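Local coordinates for glucosidase (Croceicoccus marinus, PDB 5Z3K), which probably hydrolyses O-glycosidic bonds as a beta-glucosidase of glycoside hydrolase family 39, at residues D44-A49 with F302-G307; G325-N328 with F334-V337; S422-E427 with G474-E479; R442-R447 with E452-H457. All blocks are in the same frame, centred on the assembly; numbering follows the deposited sequence.

Interaction 1: residues D44-A49 with F302-G307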
loop_
_atom_site.group_PDB
_atom_site.type_symbol
_atom_site.label_atom_id
_atom_site.label_comp_id
_atom_site.label_asym_id
_atom_site.label_seq_id
_atom_site.Cartn_x
_atom_site.Cartn_y
_atom_site.Cartn_z
ATOM N N ASP A 44 -8.001 14.749 -4.942
ATOM C CA ASP A 44 -9.399 14.464 -4.634
ATOM C C ASP A 44 -9.734 12.993 -4.836
ATOM O O ASP A 44 -10.641 12.481 -4.174
ATOM C CB ASP A 44 -10.332 15.325 -5.484
ATOM C CG ASP A 44 -11.777 15.222 -5.041
ATOM O OD1 ASP A 44 -12.094 15.671 -3.918
ATOM O OD2 ASP A 44 -12.595 14.682 -5.814
ATOM N N VAL A 45 -9.042 12.307 -5.757
ATOM C CA VAL A 45 -9.274 10.872 -5.932
ATOM C C VAL A 45 -8.762 10.107 -4.717
ATOM O O VAL A 45 -9.401 9.155 -4.252
ATOM C CB VAL A 45 -8.627 10.353 -7.237
ATOM C CG1 VAL A 45 -8.929 8.852 -7.448
ATOM C CG2 VAL A 45 -9.099 11.153 -8.449
ATOM N N TRP A 46 -7.600 10.497 -4.190
ATOM C CA TRP A 46 -7.108 9.866 -2.964
ATOM C C TRP A 46 -8.086 10.085 -1.811
ATOM O O TRP A 46 -8.345 9.174 -1.011
ATOM C CB TRP A 46 -5.725 10.419 -2.604
ATOM C CG TRP A 46 -4.581 9.930 -3.430
ATOM C CD1 TRP A 46 -4.634 9.375 -4.673
ATOM C CD2 TRP A 46 -3.195 9.950 -3.056
ATOM N NE1 TRP A 46 -3.367 9.050 -5.103
ATOM C CE2 TRP A 46 -2.465 9.387 -4.125
ATOM C CE3 TRP A 46 -2.504 10.404 -1.927
ATOM C CZ2 TRP A 46 -1.075 9.259 -4.098
ATOM C CZ3 TRP A 46 -1.113 10.279 -1.900
ATOM C CH2 TRP A 46 -0.416 9.713 -2.978
ATOM N N ARG A 47 -8.650 11.290 -1.715
ATOM C CA ARG A 47 -9.659 11.571 -0.698
ATOM C C ARG A 47 -10.881 10.681 -0.874
ATOM O O ARG A 47 -11.351 10.058 0.085
ATOM C CB ARG A 47 -10.070 13.048 -0.758
ATOM C CG ARG A 47 -11.073 13.434 0.315
ATOM C CD ARG A 47 -11.910 14.648 -0.105
ATOM N NE ARG A 47 -12.495 14.452 -1.427
ATOM C CZ ARG A 47 -13.532 13.664 -1.692
ATOM N NH1 ARG A 47 -14.140 12.987 -0.719
ATOM N NH2 ARG A 47 -13.973 13.561 -2.942
ATOM N N ASN A 48 -11.409 10.606 -2.100
ATOM C CA ASN A 48 -12.575 9.764 -2.356
ATOM C C ASN A 48 -12.277 8.288 -2.116
ATOM O O ASN A 48 -13.169 7.525 -1.717
ATOM C CB ASN A 48 -13.066 9.982 -3.785
ATOM C CG ASN A 48 -14.485 9.539 -3.966
ATOM O OD1 ASN A 48 -15.367 9.957 -3.214
ATOM N ND2 ASN A 48 -14.716 8.656 -4.934
ATOM N N ALA A 49 -11.038 7.861 -2.359
ATOM C CA ALA A 49 -10.646 6.491 -2.057
ATOM C C ALA A 49 -10.405 6.259 -0.570
ATOM O O ALA A 49 -10.125 5.120 -0.181
ATOM C CB ALA A 49 -9.375 6.133 -2.843
ATOM N N PHE A 302 1.284 0.213 -4.777
ATOM C CA PHE A 302 2.256 0.846 -5.667
ATOM C C PHE A 302 1.706 0.845 -7.092
ATOM O O PHE A 302 1.507 -0.229 -7.665
ATOM C CB PHE A 302 3.580 0.079 -5.606
ATOM C CG PHE A 302 4.666 0.648 -6.485
ATOM C CD1 PHE A 302 5.339 1.802 -6.113
ATOM C CD2 PHE A 302 5.012 0.031 -7.677
ATOM C CE1 PHE A 302 6.345 2.334 -6.911
ATOM C CE2 PHE A 302 6.022 0.558 -8.485
ATOM C CZ PHE A 302 6.688 1.712 -8.094
ATOM N N ARG A 303 1.441 2.026 -7.671
ATOM C CA ARG A 303 1.438 3.352 -7.047
ATOM C C ARG A 303 0.219 4.105 -7.587
ATOM O O ARG A 303 -0.121 3.957 -8.770
ATOM C CB ARG A 303 2.733 4.122 -7.360
ATOM C CG ARG A 303 3.131 4.125 -8.846
ATOM C CD ARG A 303 4.567 4.657 -9.072
ATOM N NE ARG A 303 4.602 6.118 -8.983
ATOM C CZ ARG A 303 5.705 6.862 -9.043
ATOM N NH1 ARG A 303 6.907 6.303 -9.183
ATOM N NH2 ARG A 303 5.606 8.178 -8.943
ATOM N N ALA A 304 -0.442 4.900 -6.737
ATOM C CA ALA A 304 -1.693 5.577 -7.104
ATOM C C ALA A 304 -1.435 6.958 -7.721
ATOM O O ALA A 304 -1.910 7.996 -7.246
ATOM C CB ALA A 304 -2.612 5.687 -5.887
ATOM N N ASP A 305 -0.682 6.970 -8.816
ATOM C CA ASP A 305 -0.514 8.208 -9.575
ATOM C C ASP A 305 -0.312 7.837 -11.039
ATOM O O ASP A 305 -0.579 6.702 -11.444
ATOM C CB ASP A 305 0.603 9.092 -8.986
ATOM C CG ASP A 305 2.012 8.477 -9.080
ATOM O OD1 ASP A 305 2.222 7.438 -9.753
ATOM O OD2 ASP A 305 2.933 9.071 -8.461
ATOM N N THR A 306 0.128 8.809 -11.847
ATOM C CA THR A 306 0.344 8.537 -13.269
ATOM C C THR A 306 1.578 7.697 -13.534
ATOM O O THR A 306 1.812 7.329 -14.689
ATOM C CB THR A 306 0.463 9.831 -14.064
ATOM O OG1 THR A 306 1.700 10.486 -13.734
ATOM C CG2 THR A 306 -0.724 10.735 -13.762
ATOM N N GLY A 307 2.363 7.378 -12.512
ATOM C CA GLY A 307 3.589 6.651 -12.719
ATOM C C GLY A 307 4.755 7.507 -13.131
ATOM O O GLY A 307 5.854 6.973 -13.314
#
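W46 on helix 43-48 meets A304 in the loop that follows strand 298-301, the eighth strand of the TIM barrel. This loop leaves the C-terminal end of its strand, the end where TIM-barrel enzymes carry their active sites.

One hydrogen bond carries the contact. W46 NE1 donates to A304 O at 2.8 Å, with an N-H...O angle of 152°. The oxygen lies in the indole plane, at the ring edge. The donor in turn lies in the carbonyl plane, on a lone pair, with a C=O...N angle of 144°. The W46 ring stands beside its own backbone N (chi1 -75°), and this sends its pyrrole edge across to the loop.

Apolar contact is slight. A304 CB lies off the ring plane, to one side of the nitrogen, 3.5 Å from W46 NE1. Replacing W46 with a leucine would probably leave A304 O without this donor and open a gap between helix and loop.

Salt bridges and turns shape the loop itself. A304 is the centre of an inverse gamma turn. R303 grips D305 side-on, NE to OD1 and NH2 to OD2, one nitrogen to each oxygen. D305 OD2 also accepts from I29 N. D305 OD1 has a second donor as well, G307 N at 2.8 Å, which closes an Asx turn and meets the oxygen from above the carboxylate plane.

Interaction 2: residues G325-N328 with F334-V337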
loop_
_atom_site.group_PDB
_atom_site.type_symbol
_atom_site.label_atom_id
_atom_site.label_comp_id
_atom_site.label_asym_id
_atom_site.label_seq_id
_atom_site.Cartn_x
_atom_site.Cartn_y
_atom_site.Cartn_z
ATOM N N GLY A 325 -3.642 11.893 -15.963
ATOM C CA GLY A 325 -4.375 11.948 -14.722
ATOM C C GLY A 325 -5.786 11.416 -14.799
ATOM O O GLY A 325 -6.478 11.402 -13.769
ATOM N N SER A 326 -6.237 10.975 -15.974
ATOM C CA SER A 326 -7.613 10.511 -16.093
ATOM C C SER A 326 -7.741 9.088 -15.544
ATOM O O SER A 326 -6.749 8.419 -15.238
ATOM C CB SER A 326 -8.092 10.598 -17.540
ATOM O OG SER A 326 -7.284 9.823 -18.399
ATOM N N GLN A 327 -8.988 8.626 -15.436
ATOM C CA GLN A 327 -9.328 7.456 -14.640
ATOM C C GLN A 327 -9.696 6.270 -15.522
ATOM O O GLN A 327 -9.912 6.389 -16.736
ATOM C CB GLN A 327 -10.470 7.787 -13.673
ATOM C CG GLN A 327 -9.992 8.654 -12.530
ATOM C CD GLN A 327 -11.109 9.170 -11.680
ATOM O OE1 GLN A 327 -12.055 8.445 -11.357
ATOM N NE2 GLN A 327 -11.022 10.439 -11.312
ATOM N N ASN A 328 -9.749 5.105 -14.886
ATOM C CA ASN A 328 -9.918 3.852 -15.604
ATOM C C ASN A 328 -10.436 2.815 -14.613
ATOM O O ASN A 328 -10.863 3.152 -13.505
ATOM C CB ASN A 328 -8.596 3.439 -16.260
ATOM C CG ASN A 328 -7.448 3.432 -15.274
ATOM O OD1 ASN A 328 -7.643 3.117 -14.098
ATOM N ND2 ASN A 328 -6.250 3.812 -15.731
ATOM N N PHE A 334 -9.467 1.000 -7.148
ATOM C CA PHE A 334 -8.723 1.586 -6.037
ATOM C C PHE A 334 -9.642 2.362 -5.100
ATOM O O PHE A 334 -9.540 2.232 -3.873
ATOM C CB PHE A 334 -7.612 2.482 -6.581
ATOM C CG PHE A 334 -6.742 3.102 -5.513
ATOM C CD1 PHE A 334 -5.711 2.378 -4.924
ATOM C CD2 PHE A 334 -6.946 4.415 -5.113
ATOM C CE1 PHE A 334 -4.898 2.954 -3.952
ATOM C CE2 PHE A 334 -6.137 5.003 -4.137
ATOM C CZ PHE A 334 -5.116 4.268 -3.553
ATOM N N GLN A 335 -10.571 3.155 -5.657
ATOM C CA GLN A 335 -11.502 3.903 -4.822
ATOM C C GLN A 335 -12.497 2.981 -4.124
ATOM O O GLN A 335 -12.774 3.158 -2.934
ATOM C CB GLN A 335 -12.245 4.943 -5.664
ATOM C CG GLN A 335 -11.346 6.067 -6.193
ATOM C CD GLN A 335 -12.070 6.945 -7.199
ATOM O OE1 GLN A 335 -12.793 7.867 -6.827
ATOM N NE2 GLN A 335 -11.888 6.650 -8.475
ATOM N N LEU A 336 -13.068 2.008 -4.843
ATOM C CA LEU A 336 -14.069 1.145 -4.214
ATOM C C LEU A 336 -13.450 0.307 -3.099
ATOM O O LEU A 336 -14.095 0.059 -2.071
ATOM C CB LEU A 336 -14.719 0.238 -5.249
ATOM C CG LEU A 336 -15.340 0.895 -6.483
ATOM C CD1 LEU A 336 -16.084 -0.168 -7.258
ATOM C CD2 LEU A 336 -16.252 2.050 -6.112
ATOM N N VAL A 337 -12.206 -0.144 -3.290
ATOM C CA VAL A 337 -11.500 -0.855 -2.221
ATOM C C VAL A 337 -11.342 0.042 -0.998
ATOM O O VAL A 337 -11.691 -0.335 0.126
ATOM C CB VAL A 337 -10.129 -1.359 -2.715
ATOM C CG1 VAL A 337 -9.259 -1.731 -1.539
ATOM C CG2 VAL A 337 -10.282 -2.537 -3.674
HETATM O O HOH W 1 -14.140 9.589 -9.155
#
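Q327 and Q335 make the whole contact, each burying a similar small area. Q335 NE2 points at Q327 OE1 over 3.4 Å, a weak hydrogen bond. The two side chains cross at about a right angle, and their amide planes are 79° apart. The groups therefore do not pair flat, as two amides can.

A water adds a second link. It donates to Q327 OE1 at 3.2 Å and to Q335 OE1 at 3.2 Å, so both of its hydrogens are used between the two glutamines. Q327 OE1 is thus approached by an amide N-H and by a water.

The Q335 amide has stronger partners than Q327. Its OE1 accepts from N48 ND2 of helix 43-48. Its NE2 also donates to T331 O, one turn back in its own helix. These bonds at both ends of the amide fix its rotation, and Q327 adds little to them. The Q335 chain runs extended beyond CG (chi2 171°), and its amide reaches Q327 while NE2 stays bonded to T331 O.

The loop enters the helix just beyond Q327. N328 is the N-cap: its side chain caps a backbone N of the first turn, and its own N donates to T331 OG1.

V45 of helix 43-48 packs against both glutamines. On other sides of helix 329-341, V337 touches helix 277-291, and L336 and V337 reach L373 of strand 369-376, in the large mixed sheet.

Interaction 3: residues S422-E427 with G474-E479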
loop_
_atom_site.group_PDB
_atom_site.type_symbol
_atom_site.label_atom_id
_atom_site.label_comp_id
_atom_site.label_asym_id
_atom_site.label_seq_id
_atom_site.Cartn_x
_atom_site.Cartn_y
_atom_site.Cartn_z
ATOM N N SER A 422 -20.267 -16.045 -13.863
ATOM C CA SER A 422 -20.671 -14.962 -14.743
ATOM C C SER A 422 -21.536 -13.940 -14.025
ATOM O O SER A 422 -21.875 -12.909 -14.614
ATOM C CB SER A 422 -21.419 -15.526 -15.953
ATOM O OG SER A 422 -22.646 -16.109 -15.554
ATOM N N GLY A 423 -21.890 -14.194 -12.772
ATOM C CA GLY A 423 -22.696 -13.256 -12.016
ATOM C C GLY A 423 -22.873 -13.752 -10.599
ATOM O O GLY A 423 -22.290 -14.759 -10.189
ATOM N N TYR A 424 -23.690 -13.023 -9.847
ATOM C CA TYR A 424 -23.873 -13.306 -8.432
ATOM C C TYR A 424 -25.294 -12.937 -8.039
ATOM O O TYR A 424 -25.946 -12.102 -8.674
ATOM C CB TYR A 424 -22.860 -12.526 -7.562
ATOM C CG TYR A 424 -23.128 -11.037 -7.560
ATOM C CD1 TYR A 424 -24.007 -10.467 -6.641
ATOM C CD2 TYR A 424 -22.538 -10.199 -8.508
ATOM C CE1 TYR A 424 -24.283 -9.111 -6.660
ATOM C CE2 TYR A 424 -22.800 -8.842 -8.519
ATOM C CZ TYR A 424 -23.670 -8.305 -7.597
ATOM O OH TYR A 424 -23.946 -6.955 -7.618
ATOM N N THR A 425 -25.766 -13.556 -6.971
ATOM C CA THR A 425 -26.900 -13.015 -6.243
ATOM C C THR A 425 -26.473 -12.885 -4.790
ATOM O O THR A 425 -25.688 -13.693 -4.299
ATOM C CB THR A 425 -28.168 -13.873 -6.394
ATOM O OG1 THR A 425 -29.240 -13.255 -5.672
ATOM C CG2 THR A 425 -27.932 -15.284 -5.864
ATOM N N LEU A 426 -26.951 -11.830 -4.127
ATOM C CA LEU A 426 -26.441 -11.418 -2.826
ATOM C C LEU A 426 -27.620 -11.090 -1.925
ATOM O O LEU A 426 -28.409 -10.202 -2.248
ATOM C CB LEU A 426 -25.523 -10.191 -2.970
ATOM C CG LEU A 426 -25.244 -9.376 -1.702
ATOM C CD1 LEU A 426 -24.450 -10.209 -0.681
ATOM C CD2 LEU A 426 -24.499 -8.070 -2.035
ATOM N N GLU A 427 -27.743 -11.778 -0.791
ATOM C CA GLU A 427 -28.830 -11.506 0.145
ATOM C C GLU A 427 -28.272 -10.831 1.392
ATOM O O GLU A 427 -27.442 -11.412 2.104
ATOM C CB GLU A 427 -29.580 -12.783 0.522
ATOM C CG GLU A 427 -30.684 -12.542 1.548
ATOM C CD GLU A 427 -31.784 -13.591 1.514
ATOM O OE1 GLU A 427 -31.813 -14.428 0.584
ATOM O OE2 GLU A 427 -32.637 -13.567 2.424
ATOM N N GLY A 474 -13.890 -8.037 -13.200
ATOM C CA GLY A 474 -14.789 -6.960 -12.827
ATOM C C GLY A 474 -14.849 -6.822 -11.321
ATOM O O GLY A 474 -14.631 -7.784 -10.578
ATOM N N VAL A 475 -15.138 -5.598 -10.877
ATOM C CA VAL A 475 -15.188 -5.225 -9.469
ATOM C C VAL A 475 -16.483 -4.461 -9.225
ATOM O O VAL A 475 -16.826 -3.551 -9.990
ATOM C CB VAL A 475 -13.965 -4.367 -9.060
ATOM C CG1 VAL A 475 -14.041 -3.984 -7.581
ATOM C CG2 VAL A 475 -12.665 -5.120 -9.354
ATOM N N GLU A 476 -17.236 -4.879 -8.214
ATOM C CA GLU A 476 -18.498 -4.224 -7.902
ATOM C C GLU A 476 -18.673 -3.867 -6.428
ATOM O O GLU A 476 -18.411 -4.681 -5.542
ATOM C CB GLU A 476 -19.674 -5.088 -8.368
ATOM C CG GLU A 476 -21.015 -4.375 -8.346
ATOM C CD GLU A 476 -21.901 -4.765 -9.513
ATOM O OE1 GLU A 476 -22.793 -5.619 -9.324
ATOM O OE2 GLU A 476 -21.705 -4.219 -10.618
ATOM N N LEU A 477 -19.119 -2.642 -6.179
ATOM C CA LEU A 477 -19.401 -2.174 -4.827
ATOM C C LEU A 477 -20.898 -1.975 -4.722
ATOM O O LEU A 477 -21.478 -1.227 -5.510
ATOM C CB LEU A 477 -18.675 -0.865 -4.503
ATOM C CG LEU A 477 -19.003 -0.266 -3.133
ATOM C CD1 LEU A 477 -18.506 -1.194 -2.033
ATOM C CD2 LEU A 477 -18.350 1.121 -2.984
ATOM N N ILE A 478 -21.516 -2.658 -3.775
ATOM C CA ILE A 478 -22.923 -2.475 -3.465
ATOM C C ILE A 478 -22.986 -1.653 -2.197
ATOM O O ILE A 478 -22.408 -2.039 -1.175
ATOM C CB ILE A 478 -23.647 -3.818 -3.276
ATOM C CG1 ILE A 478 -23.466 -4.707 -4.507
ATOM C CG2 ILE A 478 -25.120 -3.579 -2.910
ATOM C CD1 ILE A 478 -23.877 -4.046 -5.817
ATOM N N GLU A 479 -23.692 -0.532 -2.252
ATOM C CA GLU A 479 -23.808 0.365 -1.115
ATOM C C GLU A 479 -25.272 0.453 -0.716
ATOM O O GLU A 479 -26.115 0.829 -1.537
ATOM C CB GLU A 479 -23.261 1.750 -1.466
ATOM C CG GLU A 479 -22.950 2.587 -0.261
ATOM C CD GLU A 479 -22.021 3.730 -0.607
ATOM O OE1 GLU A 479 -20.781 3.546 -0.556
ATOM O OE2 GLU A 479 -22.551 4.799 -0.963
#
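Y424 reaches across with its hydroxyl and meets E476 and I478. Y424 OH donates to E476 OE1 at 2.5 Å, a very short bond. The accepting oxygen lies at the ring edge, in the ring plane. The carboxylate itself is turned 77° from that plane. Y424 holds its ring between its backbone N and carbonyl carbon (chi1 69°), which aims the hydroxyl at the other strand.

I478 comes from the opposite direction and sets its CD1 3.4 Å from Y424 OH. Beside it, L426 CD2 packs on I478 CG1 at 4.3 Å. A phenylalanine in place of Y424 would probably leave E476 OE1 without its hydroxyl donor in a buried site. The other oxygen, E476 OE2, forms salt bridges with R442 NH1 and R444 NE.

The two strands run nearly parallel, their axes 10.8 Å apart, but are not neighbours in their nine-stranded sheet. They face each other through side chains, as layers of a beta sandwich do. Y424 is flanked by V466 and N468 of strand 464-469. L426 packs on L9 and V11 of strand 6-13 and on I372 of strand 369-376. L477 points the other way and packs on helix 329-341.

Interaction 4: residues R442-R447 with E452-H457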
loop_
_atom_site.group_PDB
_atom_site.type_symbol
_atom_site.label_atom_id
_atom_site.label_comp_id
_atom_site.label_asym_id
_atom_site.label_seq_id
_atom_site.Cartn_x
_atom_site.Cartn_y
_atom_site.Cartn_z
ATOM N N ARG A 442 -25.095 0.838 -6.793
ATOM C CA ARG A 442 -24.085 -0.085 -7.295
ATOM C C ARG A 442 -23.063 0.670 -8.139
ATOM O O ARG A 442 -23.446 1.442 -9.023
ATOM C CB ARG A 442 -24.747 -1.194 -8.115
ATOM C CG ARG A 442 -23.825 -1.965 -9.044
ATOM C CD ARG A 442 -24.585 -3.136 -9.709
ATOM N NE ARG A 442 -25.339 -2.745 -10.900
ATOM C CZ ARG A 442 -24.938 -2.954 -12.155
ATOM N NH1 ARG A 442 -23.772 -3.544 -12.402
ATOM N NH2 ARG A 442 -25.707 -2.573 -13.167
ATOM N N TYR A 443 -21.768 0.438 -7.861
ATOM C CA TYR A 443 -20.647 0.995 -8.614
ATOM C C TYR A 443 -19.834 -0.135 -9.240
ATOM O O TYR A 443 -19.671 -1.202 -8.641
ATOM C CB TYR A 443 -19.708 1.840 -7.724
ATOM C CG TYR A 443 -20.402 2.878 -6.882
ATOM C CD1 TYR A 443 -20.998 2.535 -5.677
ATOM C CD2 TYR A 443 -20.439 4.210 -7.277
ATOM C CE1 TYR A 443 -21.634 3.485 -4.897
ATOM C CE2 TYR A 443 -21.073 5.164 -6.505
ATOM C CZ TYR A 443 -21.665 4.794 -5.317
ATOM O OH TYR A 443 -22.293 5.730 -4.545
ATOM N N ARG A 444 -19.286 0.120 -10.432
ATOM C CA ARG A 444 -18.655 -0.928 -11.228
ATOM C C ARG A 444 -17.335 -0.459 -11.820
ATOM O O ARG A 444 -17.261 0.631 -12.387
ATOM C CB ARG A 444 -19.588 -1.359 -12.371
ATOM C CG ARG A 444 -18.961 -2.261 -13.403
ATOM C CD ARG A 444 -18.690 -3.650 -12.821
ATOM N NE ARG A 444 -19.924 -4.327 -12.424
ATOM C CZ ARG A 444 -20.604 -5.164 -13.205
ATOM N NH1 ARG A 444 -20.180 -5.424 -14.436
ATOM N NH2 ARG A 444 -21.707 -5.751 -12.751
ATOM N N ALA A 445 -16.301 -1.295 -11.722
ATOM C CA ALA A 445 -15.044 -1.062 -12.430
ATOM C C ALA A 445 -14.740 -2.308 -13.247
ATOM O O ALA A 445 -14.534 -3.386 -12.687
ATOM C CB ALA A 445 -13.899 -0.736 -11.468
ATOM N N ASP A 446 -14.761 -2.176 -14.568
ATOM C CA ASP A 446 -14.506 -3.321 -15.434
ATOM C C ASP A 446 -14.085 -2.782 -16.802
ATOM O O ASP A 446 -13.697 -1.615 -16.923
ATOM C CB ASP A 446 -15.730 -4.261 -15.470
ATOM C CG ASP A 446 -16.957 -3.635 -16.112
ATOM O OD1 ASP A 446 -16.865 -2.536 -16.701
ATOM O OD2 ASP A 446 -18.034 -4.272 -16.051
ATOM N N ARG A 447 -14.147 -3.633 -17.830
ATOM C CA ARG A 447 -13.665 -3.227 -19.145
ATOM C C ARG A 447 -14.473 -2.077 -19.728
ATOM O O ARG A 447 -14.002 -1.408 -20.660
ATOM C CB ARG A 447 -13.680 -4.419 -20.103
ATOM C CG ARG A 447 -15.059 -4.992 -20.368
ATOM C CD ARG A 447 -15.075 -5.835 -21.647
ATOM N NE ARG A 447 -13.943 -6.762 -21.748
ATOM C CZ ARG A 447 -12.921 -6.615 -22.590
ATOM N NH1 ARG A 447 -12.868 -5.566 -23.405
ATOM N NH2 ARG A 447 -11.947 -7.514 -22.613
ATOM N N GLU A 452 -17.762 4.284 -11.667
ATOM C CA GLU A 452 -18.928 5.136 -11.505
ATOM C C GLU A 452 -20.149 4.306 -11.120
ATOM O O GLU A 452 -20.167 3.072 -11.246
ATOM C CB GLU A 452 -19.229 5.932 -12.790
ATOM C CG GLU A 452 -19.831 5.103 -13.954
ATOM C CD GLU A 452 -18.761 4.484 -14.848
ATOM O OE1 GLU A 452 -17.620 4.313 -14.371
ATOM O OE2 GLU A 452 -19.053 4.169 -16.026
HETATM N N MSE A 453 -21.173 5.011 -10.642
HETATM C CA MSE A 453 -22.445 4.399 -10.264
HETATM C C MSE A 453 -23.162 3.876 -11.494
HETATM O O MSE A 453 -23.251 4.573 -12.505
HETATM C CB MSE A 453 -23.333 5.402 -9.540
HETATM C CG MSE A 453 -24.659 4.826 -9.093
HETATM SE SE MSE A 453 -25.893 6.213 -8.498
HETATM C CE MSE A 453 -24.826 7.089 -7.124
ATOM N N LEU A 454 -23.682 2.654 -11.419
ATOM C CA LEU A 454 -24.397 2.087 -12.558
ATOM C C LEU A 454 -25.906 2.192 -12.427
ATOM O O LEU A 454 -26.594 2.493 -13.417
ATOM C CB LEU A 454 -24.005 0.624 -12.760
ATOM C CG LEU A 454 -22.572 0.375 -13.240
ATOM C CD1 LEU A 454 -22.538 -0.840 -14.144
ATOM C CD2 LEU A 454 -21.982 1.595 -13.952
ATOM N N ASP A 455 -26.438 1.968 -11.232
ATOM C CA ASP A 455 -27.872 2.057 -11.008
ATOM C C ASP A 455 -28.122 2.223 -9.520
ATOM O O ASP A 455 -27.201 2.148 -8.698
ATOM C CB ASP A 455 -28.623 0.833 -11.552
ATOM C CG ASP A 455 -27.920 -0.472 -11.254
ATOM O OD1 ASP A 455 -27.277 -0.571 -10.192
ATOM O OD2 ASP A 455 -28.024 -1.406 -12.084
ATOM N N SER A 456 -29.388 2.438 -9.186
ATOM C CA SER A 456 -29.804 2.650 -7.811
ATOM C C SER A 456 -31.319 2.593 -7.750
ATOM O O SER A 456 -32.012 2.868 -8.737
ATOM C CB SER A 456 -29.309 3.985 -7.264
ATOM O OG SER A 456 -30.057 5.043 -7.815
ATOM N N HIS A 457 -31.820 2.260 -6.568
ATOM C CA HIS A 457 -33.248 2.279 -6.301
ATOM C C HIS A 457 -33.446 2.410 -4.801
ATOM O O HIS A 457 -32.509 2.263 -4.009
ATOM C CB HIS A 457 -33.946 1.027 -6.847
ATOM C CG HIS A 457 -33.799 -0.175 -5.965
ATOM N ND1 HIS A 457 -32.780 -1.090 -6.120
ATOM C CD2 HIS A 457 -34.538 -0.607 -4.915
ATOM C CE1 HIS A 457 -32.899 -2.038 -5.204
ATOM N NE2 HIS A 457 -33.960 -1.770 -4.463
#
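R442 leaves its backbone with CG opposite the backbone N (chi1 162°) and bends at chi3 (84°), which lays its guanidinium alongside D455. D455 turns its carboxylate to meet it (chi1 42°). The grip is side-on: R442 NE bonds D455 OD1 at 3.0 Å, and R442 NH2 bonds D455 OD2 at 2.8 Å in a salt bridge. D455 OD2 lies in the guanidinium plane, but the donor comes from above the carboxylate plane. L454 CB sits over one guanidinium face. L454 CD1 also packs on R444 CB at 3.5 Å.

These residues belong to the beta hairpin of strands 438-446 and 452-459. L454 N donates to R442 O at 2.7 Å, almost straight. R444 N donates to E452 O at 3.2 Å. Y443 and M453 form an antiparallel non-hydrogen-bonded pair, with CA atoms of Y443 and M453 4.2 Å apart. The register slips by one residue at L454, consistent with a beta bulge.

On the face of Y443 and M453, a selenomethionine, the tyrosine CE2 of Y443 touches M453 CB at 3.8 Å. Strand 452-459 is the outermost strand of the sheet at this end. On the other flank, Y443 and A445 bond through their backbones to L477 and V475 of strand 474-482.

Interactions 1 and 3 are buried; interactions 2 and 4 lie at the surface. Interaction 1 belongs to the TIM barrel and rests on one bond to a loop carbonyl. Interaction 2 is looser, with two amides and a water, and touches interaction 1 through V45 and A49. L336 of interaction 2 packs on L477 of interaction 3 and Y443 of interaction 4, so helix 329-341 lies between barrel and sheet. Interactions 3 and 4 share the mixed sheet, but differ in kind: 422-427 and 474-479 meet face to face through side chains, while 442-447 and 452-457 pair by backbone. E476 joins these two through its arginine partners.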